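Local coordinates for protein NAD(P)H-flavin oxidoreductase (Staphylococcus epidermidis ATCC 12228, PDB 3GBH) that probably uses NAD(P)H to reduce flavin or other acceptors through a bound flavin mononucleotide, at residues 44-49 and 143-148; 55-60 and 174-179. All coordinates share one frame; numbering follows the deposited sequence.

Contact 1: 44-49 and 143-148; sequences KAPSSV and SSLMAM. With FMN (flavin mononucleotide), chain E.
A45 CB rests on helix 132-156, 3.6 Å from M146 CA, and also touches M146 CB. A methyl suits this place because it lets the loop come close enough to lie against the helix itself. M146, present as selenomethionine, has CG anti to the backbone N (chi1 -175°); bends at chi2 and chi3 then carry its end away from the loop, to W54 and I56 of strand 54-59.

One residue on, the P46 ring crosses the L145 side chain at about a right angle, with P46 CG 4.2 Å from L145 CD1. That same methyl lies 3.8 Å from P46 O, a buried carbonyl for which the model offers no partner. Both residues also meet the flavin. P46 CB lies against O3' of the ribityl chain and L145 CD1 against the flavin methyl C8M, both so close that the exact spacings are doubtful.

Packing between the two segments thins out beyond P46, where the loop follows the flavin instead. S48 N lies 3.6 Å from flavin C8, while V49, partly exposed, turns to helix 113-128.

No hydrogen bond joins 44-49 to 143-148; the loop's bond to this helix, S48 N to D142 OD1, lies just outside the second segment. The polar grip on FMN comes largely from R18, S20, K22 and other residues of the second subunit, and R18 and R203 of that subunit also bind the K44 carbonyl. The chemistry implies a flavin site shared between two subunits, in which this apolar contact shapes the wall beside the dimethylbenzene end.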
loop_
_atom_site.group_PDB
_atom_site.type_symbol
_atom_site.label_atom_id
_atom_site.label_comp_id
_atom_site.label_asym_id
_atom_site.label_seq_id
_atom_site.Cartn_x
_atom_site.Cartn_y
_atom_site.Cartn_z
ATOM N N LYS B 44 22.867 12.763 13.392
ATOM C CA LYS B 44 21.467 13.252 13.293
ATOM C C LYS B 44 20.474 12.378 14.053
ATOM O O LYS B 44 19.301 12.719 14.164
ATOM C CB LYS B 44 21.016 13.398 11.832
ATOM C CG LYS B 44 21.690 14.514 11.101
ATOM C CD LYS B 44 21.339 14.595 9.573
ATOM C CE LYS B 44 19.918 15.080 9.340
ATOM N NZ LYS B 44 19.753 16.470 9.805
ATOM N N ALA B 45 20.934 11.236 14.553
ATOM C CA ALA B 45 20.165 10.375 15.443
ATOM C C ALA B 45 19.617 11.174 16.613
ATOM O O ALA B 45 20.237 12.148 17.049
ATOM C CB ALA B 45 21.067 9.249 15.978
ATOM N N PRO B 46 18.485 10.732 17.168
ATOM C CA PRO B 46 17.950 11.408 18.330
ATOM C C PRO B 46 18.678 10.961 19.592
ATOM O O PRO B 46 19.318 9.914 19.618
ATOM C CB PRO B 46 16.493 10.926 18.364
ATOM C CG PRO B 46 16.564 9.551 17.797
ATOM C CD PRO B 46 17.668 9.567 16.782
ATOM N N SER B 47 18.561 11.761 20.638
ATOM C CA SER B 47 19.105 11.403 21.930
ATOM C C SER B 47 18.286 12.064 23.014
ATOM O O SER B 47 17.604 13.069 22.775
ATOM C CB SER B 47 20.567 11.832 22.046
ATOM O OG SER B 47 20.676 13.249 21.939
ATOM N N SER B 48 18.366 11.503 24.220
ATOM C CA SER B 48 17.577 12.002 25.340
ATOM C C SER B 48 17.974 13.467 25.568
ATOM O O SER B 48 19.152 13.790 25.623
ATOM C CB SER B 48 17.818 11.101 26.585
ATOM O OG SER B 48 17.151 11.592 27.736
ATOM N N VAL B 49 16.974 14.344 25.655
ATOM C CA VAL B 49 17.140 15.814 25.737
ATOM C C VAL B 49 18.179 16.414 24.784
ATOM O O VAL B 49 18.750 17.465 25.065
ATOM C CB VAL B 49 17.309 16.323 27.203
ATOM C CG1 VAL B 49 15.968 16.123 27.946
ATOM C CG2 VAL B 49 18.430 15.610 27.929
ATOM N N SER B 143 23.703 6.135 22.319
ATOM C CA SER B 143 24.856 5.782 21.480
ATOM C C SER B 143 24.547 4.637 20.514
ATOM O O SER B 143 25.059 4.605 19.392
ATOM C CB SER B 143 26.049 5.411 22.354
ATOM O OG SER B 143 26.429 6.491 23.204
ATOM N N SER B 144 23.709 3.706 20.953
ATOM C CA SER B 144 23.230 2.624 20.096
ATOM C C SER B 144 22.310 3.121 18.970
ATOM O O SER B 144 22.347 2.619 17.837
ATOM C CB SER B 144 22.559 1.544 20.965
ATOM O OG SER B 144 23.519 1.017 21.889
ATOM N N LEU B 145 21.467 4.108 19.267
ATOM C CA LEU B 145 20.644 4.710 18.227
ATOM C C LEU B 145 21.530 5.292 17.112
ATOM O O LEU B 145 21.276 5.071 15.922
ATOM C CB LEU B 145 19.699 5.766 18.794
ATOM C CG LEU B 145 18.620 5.311 19.804
ATOM C CD1 LEU B 145 17.890 6.505 20.358
ATOM C CD2 LEU B 145 17.640 4.330 19.151
HETATM N N MSE B 146 22.564 6.042 17.503
HETATM C CA MSE B 146 23.507 6.635 16.559
HETATM C C MSE B 146 24.266 5.536 15.810
HETATM O O MSE B 146 24.417 5.604 14.605
HETATM C CB MSE B 146 24.451 7.571 17.302
HETATM C CG MSE B 146 25.415 8.343 16.457
HETATM SE SE MSE B 146 26.984 7.302 15.990
HETATM C CE MSE B 146 27.731 7.129 17.817
ATOM N N ALA B 147 24.704 4.511 16.523
ATOM C CA ALA B 147 25.429 3.394 15.899
ATOM C C ALA B 147 24.650 2.716 14.751
ATOM O O ALA B 147 25.241 2.421 13.683
ATOM C CB ALA B 147 25.837 2.355 16.947
HETATM N N MSE B 148 23.335 2.504 14.934
HETATM C CA MSE B 148 22.542 1.876 13.877
HETATM C C MSE B 148 22.527 2.787 12.657
HETATM O O MSE B 148 22.740 2.357 11.539
HETATM C CB MSE B 148 21.104 1.626 14.341
HETATM C CG MSE B 148 20.278 0.879 13.319
HETATM SE SE MSE B 148 20.754 -1.019 13.236
HETATM C CE MSE B 148 21.612 -1.060 11.472
HETATM N N1 FMN E . 11.037 13.536 23.704
HETATM C C2 FMN E . 9.934 13.795 24.492
HETATM O O2 FMN E . 9.112 14.657 24.125
HETATM N N3 FMN E . 9.759 13.105 25.685
HETATM C C4 FMN E . 10.666 12.147 26.111
HETATM O O4 FMN E . 10.438 11.562 27.187
HETATM C C4A FMN E . 11.808 11.884 25.321
HETATM N N5 FMN E . 12.776 10.966 25.714
HETATM C C5A FMN E . 13.708 10.533 24.783
HETATM C C6 FMN E . 14.476 9.398 25.036
HETATM C C7 FMN E . 15.391 8.924 24.132
HETATM C C7M FMN E . 16.194 7.682 24.424
HETATM C C8 FMN E . 15.562 9.597 22.936
HETATM C C8M FMN E . 16.543 9.067 21.940
HETATM C C9 FMN E . 14.809 10.725 22.656
HETATM C C9A FMN E . 13.874 11.222 23.579
HETATM N N10 FMN E . 13.097 12.355 23.328
HETATM C C10 FMN E . 11.994 12.603 24.124
HETATM C "C1'" FMN E . 13.220 13.093 22.000
HETATM C "C2'" FMN E . 14.479 13.948 22.023
HETATM O "O2'" FMN E . 14.253 15.170 22.714
HETATM C "C3'" FMN E . 14.870 14.279 20.591
HETATM O "O3'" FMN E . 15.162 13.095 19.898
HETATM C "C4'" FMN E . 16.038 15.248 20.507
HETATM O "O4'" FMN E . 15.552 16.473 21.037
HETATM C "C5'" FMN E . 16.497 15.387 19.056
HETATM O "O5'" FMN E . 15.447 15.902 18.216
HETATM P P FMN E . 14.947 15.069 16.939
HETATM O O1P FMN E . 13.794 15.819 16.280
HETATM O O2P FMN E . 14.491 13.706 17.398
HETATM O O3P FMN E . 16.029 14.833 15.954
#

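Contact 2: 55-60 and 174-179; sequences RIAVVQ and DIIGYD
A57 and Y178 meet where the turn after helix 172-176 covers strand 54-59, an outermost strand of the chain's antiparallel sheet in this nitroreductase-family fold. The second subunit adds a parallel strand beside I56, A57 and V58, continuing the sheet across the interface.

The Y178 side chain leaves a backbone turned by G177, whose positive phi (93°) suits a residue without a side chain just past the helix end. From CB, which is directed at the strand, chi1 of -72° sets CG beside the backbone N and sends the ring towards A57. Over the centre of one ring face, 4.0 Å above the plane, sits I176 CD1. Further out, CE2 comes to 4.2 Å and CZ to 3.9 Å from A57 CB, which approaches the ring obliquely.

I176 CD1 also touches A57 CB, at 3.7 Å. The A57 methyl, the I176 methyl and the tyrosine ring thus each touch the other two, and a residue as small as alanine lets both approach the strand. F89 of the neighbouring strand meets both the tyrosine ring and I176. At the tip, Y178 OH is hydrogen-bonded to E211 OE2 of the second subunit and lies 3.5 Å from A57 CB.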
loop_
_atom_site.group_PDB
_atom_site.type_symbol
_atom_site.label_atom_id
_atom_site.label_comp_id
_atom_site.label_asym_id
_atom_site.label_seq_id
_atom_site.Cartn_x
_atom_site.Cartn_y
_atom_site.Cartn_z
ATOM N N ARG B 55 30.612 9.425 21.901
ATOM C CA ARG B 55 31.981 9.853 21.584
ATOM C C ARG B 55 32.639 8.745 20.774
ATOM O O ARG B 55 32.734 7.615 21.236
ATOM C CB ARG B 55 32.767 10.076 22.869
ATOM C CG ARG B 55 32.114 11.082 23.838
ATOM C CD ARG B 55 32.049 12.522 23.314
ATOM N NE ARG B 55 31.451 13.377 24.336
ATOM C CZ ARG B 55 30.195 13.810 24.336
ATOM N NH1 ARG B 55 29.356 13.533 23.344
ATOM N NH2 ARG B 55 29.775 14.543 25.349
ATOM N N ILE B 56 33.110 9.070 19.580
ATOM C CA ILE B 56 33.620 8.062 18.636
ATOM C C ILE B 56 35.158 8.133 18.536
ATOM O O ILE B 56 35.707 9.141 18.093
ATOM C CB ILE B 56 33.018 8.248 17.234
ATOM C CG1 ILE B 56 31.477 8.279 17.307
ATOM C CG2 ILE B 56 33.537 7.101 16.288
ATOM C CD1 ILE B 56 30.793 8.605 15.974
ATOM N N ALA B 57 35.838 7.059 18.961
ATOM C CA ALA B 57 37.270 6.876 18.706
ATOM C C ALA B 57 37.396 6.112 17.384
ATOM O O ALA B 57 37.000 4.948 17.306
ATOM C CB ALA B 57 37.952 6.100 19.867
ATOM N N VAL B 58 37.904 6.781 16.343
ATOM C CA VAL B 58 38.049 6.171 15.021
ATOM C C VAL B 58 39.478 5.629 14.982
ATOM O O VAL B 58 40.435 6.370 14.677
ATOM C CB VAL B 58 37.822 7.206 13.905
ATOM C CG1 VAL B 58 37.926 6.558 12.535
ATOM C CG2 VAL B 58 36.458 7.961 14.097
ATOM N N VAL B 59 39.630 4.352 15.347
ATOM C CA VAL B 59 40.940 3.727 15.389
ATOM C C VAL B 59 41.362 3.285 13.996
ATOM O O VAL B 59 40.879 2.298 13.478
ATOM C CB VAL B 59 40.976 2.526 16.361
ATOM C CG1 VAL B 59 42.377 1.901 16.382
ATOM C CG2 VAL B 59 40.545 2.986 17.753
ATOM N N GLN B 60 42.304 4.019 13.418
ATOM C CA GLN B 60 42.765 3.765 12.056
ATOM C C GLN B 60 44.281 3.532 11.955
ATOM O O GLN B 60 44.714 2.817 11.067
ATOM C CB GLN B 60 42.349 4.924 11.153
ATOM C CG GLN B 60 42.890 6.267 11.654
ATOM C CD GLN B 60 42.691 7.436 10.678
ATOM O OE1 GLN B 60 43.417 8.435 10.761
ATOM N NE2 GLN B 60 41.667 7.342 9.806
ATOM N N ASP B 174 41.276 3.176 29.126
ATOM C CA ASP B 174 42.646 3.421 29.540
ATOM C C ASP B 174 43.651 3.234 28.397
ATOM O O ASP B 174 44.636 3.976 28.294
ATOM C CB ASP B 174 43.037 2.489 30.694
ATOM C CG ASP B 174 42.255 2.771 31.985
ATOM O OD1 ASP B 174 41.967 3.966 32.283
ATOM O OD2 ASP B 174 41.936 1.782 32.702
ATOM N N ILE B 175 43.433 2.208 27.581
ATOM C CA ILE B 175 44.364 1.855 26.517
ATOM C C ILE B 175 44.410 2.968 25.467
ATOM O O ILE B 175 45.466 3.350 25.013
ATOM C CB ILE B 175 44.011 0.471 25.863
ATOM C CG1 ILE B 175 44.269 -0.660 26.861
ATOM C CG2 ILE B 175 44.835 0.234 24.604
ATOM C CD1 ILE B 175 43.655 -1.994 26.478
ATOM N N ILE B 176 43.266 3.509 25.100
ATOM C CA ILE B 176 43.244 4.527 24.054
ATOM C C ILE B 176 43.410 5.952 24.578
ATOM O O ILE B 176 43.618 6.869 23.793
ATOM C CB ILE B 176 42.014 4.417 23.140
ATOM C CG1 ILE B 176 40.743 4.883 23.830
ATOM C CG2 ILE B 176 41.844 2.964 22.647
ATOM C CD1 ILE B 176 39.531 4.787 22.921
ATOM N N GLY B 177 43.324 6.115 25.897
ATOM C CA GLY B 177 43.560 7.393 26.537
ATOM C C GLY B 177 42.331 8.227 26.770
ATOM O O GLY B 177 42.385 9.449 26.610
ATOM N N TYR B 178 41.214 7.579 27.109
ATOM C CA TYR B 178 40.006 8.273 27.527
ATOM C C TYR B 178 39.818 8.023 29.008
ATOM O O TYR B 178 40.163 6.945 29.517
ATOM C CB TYR B 178 38.780 7.767 26.776
ATOM C CG TYR B 178 38.672 8.174 25.316
ATOM C CD1 TYR B 178 39.755 8.697 24.610
ATOM C CD2 TYR B 178 37.483 8.014 24.642
ATOM C CE1 TYR B 178 39.631 9.048 23.270
ATOM C CE2 TYR B 178 37.353 8.358 23.311
ATOM C CZ TYR B 178 38.419 8.877 22.634
ATOM O OH TYR B 178 38.252 9.230 21.321
ATOM N N ASP B 179 39.276 9.019 29.698
ATOM C CA ASP B 179 39.067 8.950 31.151
ATOM C C ASP B 179 38.055 7.823 31.401
ATOM O O ASP B 179 36.883 7.947 31.022
ATOM C CB ASP B 179 38.522 10.307 31.636
ATOM C CG ASP B 179 38.313 10.376 33.145
ATOM O OD1 ASP B 179 38.181 9.320 33.801
ATOM O OD2 ASP B 179 38.274 11.517 33.662
#

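Overall arrangement
Strand 54-59 connects the two contacts, whose centres are about 19 Å apart. Contact 2 uses A57 on one side of it, while I56, pointing away from the 174-179 turn, reaches contact 1, its CD1 lying 3.9 Å from M146 CE. Contact 1 is the deeper, about 8 Å from the centre of the chain to its own centre against about 13 Å for contact 2, and all its touching residues are buried; in contact 2, Y178 is partly exposed. Neither has a hydrogen bond between its segments, and both adjoin the second subunit. Contact 1 does so around a shared cofactor, with arginines binding loop carbonyls, contact 2 through a continued sheet and a tyrosine-glutamate bond.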